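Local coordinates for protein amine Dehydrogenase (Pseudomonas putida, PDB 1JMX) that probably takes part in the oxidative deamination of amines as the beta-propeller subunit of a heme c-containing amine dehydrogenase, at residues 13-18 with 46-51; 165-170 with 178-183. All blocks are in the same frame, centred on the assembly; numbering follows the deposited sequence.

Contact 1 of 2, residues 13-18 with 46-51; sequences YMIVTN and GTAMMA
Ile15 and Thr17 of strand 13-18 meet Gly46, Ala48 and Met50 across the boundary between two blades of a beta-propeller. The strands run nearly antiparallel, at 160°, but their axes come no closer than 7.2 Å: this is face-to-face packing of neighbouring sheets, with no backbone-to-backbone pairing; side chains of 13-18 reach across to side chains and one carbonyl of 46-51. The tight part lies at Ile15: CD1 touches Ala48 CB at 3.7 Å, and the side chain crosses that of Met50 obliquely, with CD1 resting on its sulfur. The bend of Met50 at chi2 (-54°) helps bring SD to the methyl; Ala57 of the next strand packs on both Ile15 and Met50. Looser ground follows towards Thr17, where CG2 stays 4.5 Å from Ala48 CB, while Thr47 and the partly exposed Met49 turn their side chains to the far side of their own sheet. Gly46, opposite Leu60, opens a G1 beta bulge; its positive phi would jam a CB against the preceding carbonyl, and that CB would also collide with the threonine hydroxyl. With chi1 at 60°, Thr17 OG1, which also pairs with Thr342 OG1, donates to Gly46 O over 2.6 Å, from above the carbonyl plane.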
loop_
_atom_site.group_PDB
_atom_site.type_symbol
_atom_site.label_atom_id
_atom_site.label_comp_id
_atom_site.label_asym_id
_atom_site.label_seq_id
_atom_site.Cartn_x
_atom_site.Cartn_y
_atom_site.Cartn_z
ATOM N N TYR B 13 -13.023 32.253 -19.718
ATOM C CA TYR B 13 -12.968 31.862 -18.318
ATOM C C TYR B 13 -12.546 30.421 -18.160
ATOM O O TYR B 13 -12.585 29.640 -19.112
ATOM C CB TYR B 13 -14.328 32.056 -17.652
ATOM C CG TYR B 13 -14.760 33.499 -17.555
ATOM C CD1 TYR B 13 -15.709 34.028 -18.438
ATOM C CD2 TYR B 13 -14.230 34.335 -16.578
ATOM C CE1 TYR B 13 -16.117 35.353 -18.341
ATOM C CE2 TYR B 13 -14.631 35.659 -16.473
ATOM C CZ TYR B 13 -15.575 36.161 -17.357
ATOM O OH TYR B 13 -15.966 37.472 -17.237
ATOM N N MET B 14 -12.155 30.074 -16.939
ATOM C CA MET B 14 -11.722 28.723 -16.615
ATOM C C MET B 14 -12.245 28.329 -15.251
ATOM O O MET B 14 -12.149 29.098 -14.298
ATOM C CB MET B 14 -10.196 28.636 -16.593
ATOM C CG MET B 14 -9.655 27.295 -16.088
ATOM S SD MET B 14 -7.857 27.303 -15.872
ATOM C CE MET B 14 -7.382 26.760 -17.459
ATOM N N ILE B 15 -12.838 27.147 -15.163
ATOM C CA ILE B 15 -13.323 26.681 -13.879
ATOM C C ILE B 15 -12.434 25.567 -13.359
ATOM O O ILE B 15 -11.911 24.755 -14.125
ATOM C CB ILE B 15 -14.774 26.186 -13.918
ATOM C CG1 ILE B 15 -14.931 25.031 -14.908
ATOM C CG2 ILE B 15 -15.702 27.337 -14.220
ATOM C CD1 ILE B 15 -16.260 24.299 -14.765
ATOM N N VAL B 16 -12.223 25.586 -12.050
ATOM C CA VAL B 16 -11.419 24.584 -11.368
ATOM C C VAL B 16 -12.020 24.385 -9.988
ATOM O O VAL B 16 -12.490 25.332 -9.364
ATOM C CB VAL B 16 -9.918 25.012 -11.194
ATOM C CG1 VAL B 16 -9.203 25.034 -12.525
ATOM C CG2 VAL B 16 -9.810 26.368 -10.512
ATOM N N THR B 17 -12.069 23.144 -9.536
ATOM C CA THR B 17 -12.588 22.886 -8.208
ATOM C C THR B 17 -11.398 22.693 -7.258
ATOM O O THR B 17 -10.364 22.140 -7.622
ATOM C CB THR B 17 -13.629 21.739 -8.186
ATOM O OG1 THR B 17 -13.036 20.524 -8.656
ATOM C CG2 THR B 17 -14.817 22.103 -9.082
ATOM N N ASN B 18 -11.583 23.191 -6.048
ATOM C CA ASN B 18 -10.585 23.240 -4.996
ATOM C C ASN B 18 -11.090 22.399 -3.838
ATOM O O ASN B 18 -12.297 22.355 -3.607
ATOM C CB ASN B 18 -10.493 24.708 -4.609
ATOM C CG ASN B 18 -9.458 24.977 -3.611
ATOM O OD1 ASN B 18 -8.289 25.124 -3.939
ATOM N ND2 ASN B 18 -9.877 25.094 -2.360
ATOM N N GLY B 46 -15.027 16.294 -7.600
ATOM C CA GLY B 46 -15.090 17.699 -7.944
ATOM C C GLY B 46 -14.923 17.913 -9.437
ATOM O O GLY B 46 -14.714 19.028 -9.879
ATOM N N THR B 47 -15.031 16.847 -10.213
ATOM C CA THR B 47 -14.882 16.922 -11.658
ATOM C C THR B 47 -16.026 17.710 -12.288
ATOM O O THR B 47 -17.194 17.339 -12.141
ATOM C CB THR B 47 -14.832 15.513 -12.270
ATOM O OG1 THR B 47 -13.729 14.797 -11.709
ATOM C CG2 THR B 47 -14.669 15.579 -13.786
ATOM N N ALA B 48 -15.685 18.775 -13.015
ATOM C CA ALA B 48 -16.691 19.623 -13.650
ATOM C C ALA B 48 -16.600 19.734 -15.165
ATOM O O ALA B 48 -15.538 19.538 -15.765
ATOM C CB ALA B 48 -16.668 21.021 -13.038
ATOM N N MET B 49 -17.751 20.026 -15.768
ATOM C CA MET B 49 -17.888 20.234 -17.207
ATOM C C MET B 49 -18.945 21.308 -17.428
ATOM O O MET B 49 -19.979 21.316 -16.762
ATOM C CB MET B 49 -18.311 18.960 -17.935
ATOM C CG MET B 49 -17.205 17.939 -18.114
ATOM S SD MET B 49 -17.628 16.701 -19.349
ATOM C CE MET B 49 -18.384 15.466 -18.361
ATOM N N MET B 50 -18.658 22.230 -18.340
ATOM C CA MET B 50 -19.569 23.316 -18.673
ATOM C C MET B 50 -20.701 22.862 -19.582
ATOM O O MET B 50 -20.483 22.094 -20.520
ATOM C CB MET B 50 -18.802 24.451 -19.351
ATOM C CG MET B 50 -17.901 25.218 -18.414
ATOM S SD MET B 50 -18.831 25.824 -17.005
ATOM C CE MET B 50 -19.842 27.079 -17.784
ATOM N N ALA B 51 -21.911 23.332 -19.294
ATOM C CA ALA B 51 -23.080 22.992 -20.107
ATOM C C ALA B 51 -23.037 23.870 -21.353
ATOM O O ALA B 51 -22.365 24.900 -21.360
ATOM C CB ALA B 51 -24.365 23.243 -19.331
#

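Contact 2 of 2, residues 165-170 with 178-183; sequences GPDIYK and YTVALP
Tyr169 and Tyr178 project the same way from the two strands of an antiparallel beta hairpin and meet edge-to-face: the edge of Tyr178 is turned to the face of Tyr169, the planes at 64° and the centroids 5.2 Å apart. The nearest ring atoms are Tyr169 CD2 and Tyr178 CD1, separated by 3.8 Å. A chi1 of 59° sets the Tyr178 ring between its own backbone N and carbonyl carbon, with CB close over Lys170 O. The opposite face of Tyr169 is covered towards its rim by Asp167 O, and Thr179 O lies in plane at the ring edge, where Val180 CG2 also approaches CE2. An alanine in place of Tyr169 would probably leave the Tyr178 edge without the face it packs on and open a gap beside Val180. On the other side of the hairpin, Ile168 and Leu182 lie alongside each other, CB to CB at 3.8 Å, and Ala181 CB touches Lys170 CB. Between the pairs Ile168-Leu182 and Tyr169-Val180 the register slips by one in a classic beta bulge, Ala181 and Leu182 both facing Ile168. Ile168 O takes two N-H groups from the same face of its plane, Ala181 N at 2.7 Å and Leu182 N at 3.1 Å, the first along a bent path (140° at the hydrogen). Asp167 OD1 passes 3.5 Å from Pro183 CA on its way to Leu184 N, while OD2 bonds Asn186 ND2. The hairpin forms the outer half of its blade: strand 161-164 flanks 168-171, Val163 touching Tyr169 and bonding its backbone, and Lys170 NZ is hydrogen-bonded to Tyr162 OH; Pro147 packs on Tyr169 and Tyr178, and strand 245-250 meets Leu182 through Thr245 and Thr247.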
loop_
_atom_site.group_PDB
_atom_site.type_symbol
_atom_site.label_atom_id
_atom_site.label_comp_id
_atom_site.label_asym_id
_atom_site.label_seq_id
_atom_site.Cartn_x
_atom_site.Cartn_y
_atom_site.Cartn_z
ATOM N N GLY B 165 -14.834 2.431 -21.828
ATOM C CA GLY B 165 -14.919 1.244 -20.991
ATOM C C GLY B 165 -13.824 0.318 -21.477
ATOM O O GLY B 165 -12.791 0.812 -21.915
ATOM N N PRO B 166 -13.980 -1.013 -21.380
ATOM C CA PRO B 166 -12.926 -1.922 -21.864
ATOM C C PRO B 166 -12.599 -1.522 -23.305
ATOM O O PRO B 166 -11.453 -1.585 -23.731
ATOM C CB PRO B 166 -13.603 -3.286 -21.790
ATOM C CG PRO B 166 -14.455 -3.144 -20.553
ATOM C CD PRO B 166 -15.070 -1.764 -20.729
ATOM N N ASP B 167 -13.637 -1.093 -24.022
ATOM C CA ASP B 167 -13.547 -0.586 -25.387
ATOM C C ASP B 167 -14.326 0.734 -25.363
ATOM O O ASP B 167 -15.058 1.011 -24.412
ATOM C CB ASP B 167 -14.223 -1.531 -26.386
ATOM C CG ASP B 167 -13.449 -2.824 -26.610
ATOM O OD1 ASP B 167 -12.197 -2.804 -26.669
ATOM O OD2 ASP B 167 -14.108 -3.871 -26.757
ATOM N N ILE B 168 -14.116 1.580 -26.363
ATOM C CA ILE B 168 -14.861 2.828 -26.438
ATOM C C ILE B 168 -16.138 2.460 -27.195
ATOM O O ILE B 168 -16.078 1.811 -28.244
ATOM C CB ILE B 168 -14.097 3.933 -27.208
ATOM C CG1 ILE B 168 -12.713 4.143 -26.594
ATOM C CG2 ILE B 168 -14.886 5.248 -27.187
ATOM C CD1 ILE B 168 -12.732 4.501 -25.145
ATOM N N TYR B 169 -17.282 2.822 -26.624
ATOM C CA TYR B 169 -18.575 2.531 -27.215
ATOM C C TYR B 169 -19.282 3.782 -27.700
ATOM O O TYR B 169 -19.006 4.884 -27.246
ATOM C CB TYR B 169 -19.480 1.843 -26.200
ATOM C CG TYR B 169 -18.838 0.701 -25.475
ATOM C CD1 TYR B 169 -18.520 0.810 -24.126
ATOM C CD2 TYR B 169 -18.564 -0.499 -26.128
ATOM C CE1 TYR B 169 -17.952 -0.242 -23.443
ATOM C CE2 TYR B 169 -17.991 -1.562 -25.451
ATOM C CZ TYR B 169 -17.690 -1.425 -24.111
ATOM O OH TYR B 169 -17.141 -2.474 -23.422
ATOM N N LYS B 170 -20.183 3.587 -28.653
ATOM C CA LYS B 170 -20.991 4.657 -29.205
ATOM C C LYS B 170 -22.384 4.225 -28.785
ATOM O O LYS B 170 -22.873 3.180 -29.204
ATOM C CB LYS B 170 -20.862 4.685 -30.718
ATOM C CG LYS B 170 -21.624 5.812 -31.376
ATOM C CD LYS B 170 -21.467 5.731 -32.881
ATOM C CE LYS B 170 -22.331 6.758 -33.572
ATOM N NZ LYS B 170 -21.981 8.123 -33.096
ATOM N N TYR B 178 -25.677 0.014 -27.954
ATOM C CA TYR B 178 -24.351 0.545 -28.229
ATOM C C TYR B 178 -23.520 -0.434 -29.045
ATOM O O TYR B 178 -23.844 -1.616 -29.130
ATOM C CB TYR B 178 -23.636 0.869 -26.911
ATOM C CG TYR B 178 -23.463 -0.316 -25.983
ATOM C CD1 TYR B 178 -22.315 -1.110 -26.048
ATOM C CD2 TYR B 178 -24.442 -0.648 -25.043
ATOM C CE1 TYR B 178 -22.138 -2.201 -25.206
ATOM C CE2 TYR B 178 -24.277 -1.748 -24.193
ATOM C CZ TYR B 178 -23.119 -2.518 -24.286
ATOM O OH TYR B 178 -22.940 -3.620 -23.484
ATOM N N THR B 179 -22.475 0.084 -29.682
ATOM C CA THR B 179 -21.555 -0.719 -30.479
ATOM C C THR B 179 -20.157 -0.237 -30.112
ATOM O O THR B 179 -20.012 0.796 -29.461
ATOM C CB THR B 179 -21.755 -0.495 -32.002
ATOM O OG1 THR B 179 -21.593 0.893 -32.309
ATOM C CG2 THR B 179 -23.131 -0.947 -32.443
ATOM N N VAL B 180 -19.134 -0.983 -30.511
ATOM C CA VAL B 180 -17.761 -0.577 -30.227
ATOM C C VAL B 180 -17.331 0.472 -31.245
ATOM O O VAL B 180 -17.319 0.213 -32.445
ATOM C CB VAL B 180 -16.774 -1.770 -30.278
ATOM C CG1 VAL B 180 -15.343 -1.282 -30.064
ATOM C CG2 VAL B 180 -17.142 -2.798 -29.224
ATOM N N ALA B 181 -17.036 1.670 -30.763
ATOM C CA ALA B 181 -16.598 2.754 -31.625
ATOM C C ALA B 181 -15.088 2.691 -31.852
ATOM O O ALA B 181 -14.584 3.052 -32.924
ATOM C CB ALA B 181 -16.984 4.098 -31.015
ATOM N N LEU B 182 -14.375 2.187 -30.849
ATOM C CA LEU B 182 -12.932 2.100 -30.922
ATOM C C LEU B 182 -12.468 1.008 -29.967
ATOM O O LEU B 182 -12.572 1.150 -28.750
ATOM C CB LEU B 182 -12.341 3.469 -30.545
ATOM C CG LEU B 182 -10.900 3.922 -30.832
ATOM C CD1 LEU B 182 -10.827 5.427 -30.642
ATOM C CD2 LEU B 182 -9.892 3.234 -29.924
ATOM N N PRO B 183 -11.994 -0.122 -30.511
ATOM C CA PRO B 183 -11.517 -1.238 -29.690
ATOM C C PRO B 183 -10.194 -0.956 -28.990
ATOM O O PRO B 183 -9.246 -0.468 -29.603
ATOM C CB PRO B 183 -11.388 -2.376 -30.705
ATOM C CG PRO B 183 -11.026 -1.667 -31.956
ATOM C CD PRO B 183 -11.961 -0.478 -31.942
#

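The two contacts join different elements: contact 1 works between blades, contact 2 within one. Contact 1, wholly buried, its centre about 10 Å from the centre of the chain, links strands of separate sheets, so its chemistry is methyl and sulfur packing with one hydroxyl-to-carbonyl bond. Contact 2 lies farther out, its centre about 18 Å from that of the chain, and is partly exposed; it pairs neighbouring strands, where a ladder of five backbone bonds does most of the polar work and aromatic rings line one side. Their centres are about 26 Å apart, with nearest atoms about 14 Å apart. The classic bulge of contact 2 is formed across the contact itself, whereas the G1 bulge at Gly46 belongs to that strand's pairing with 56-61.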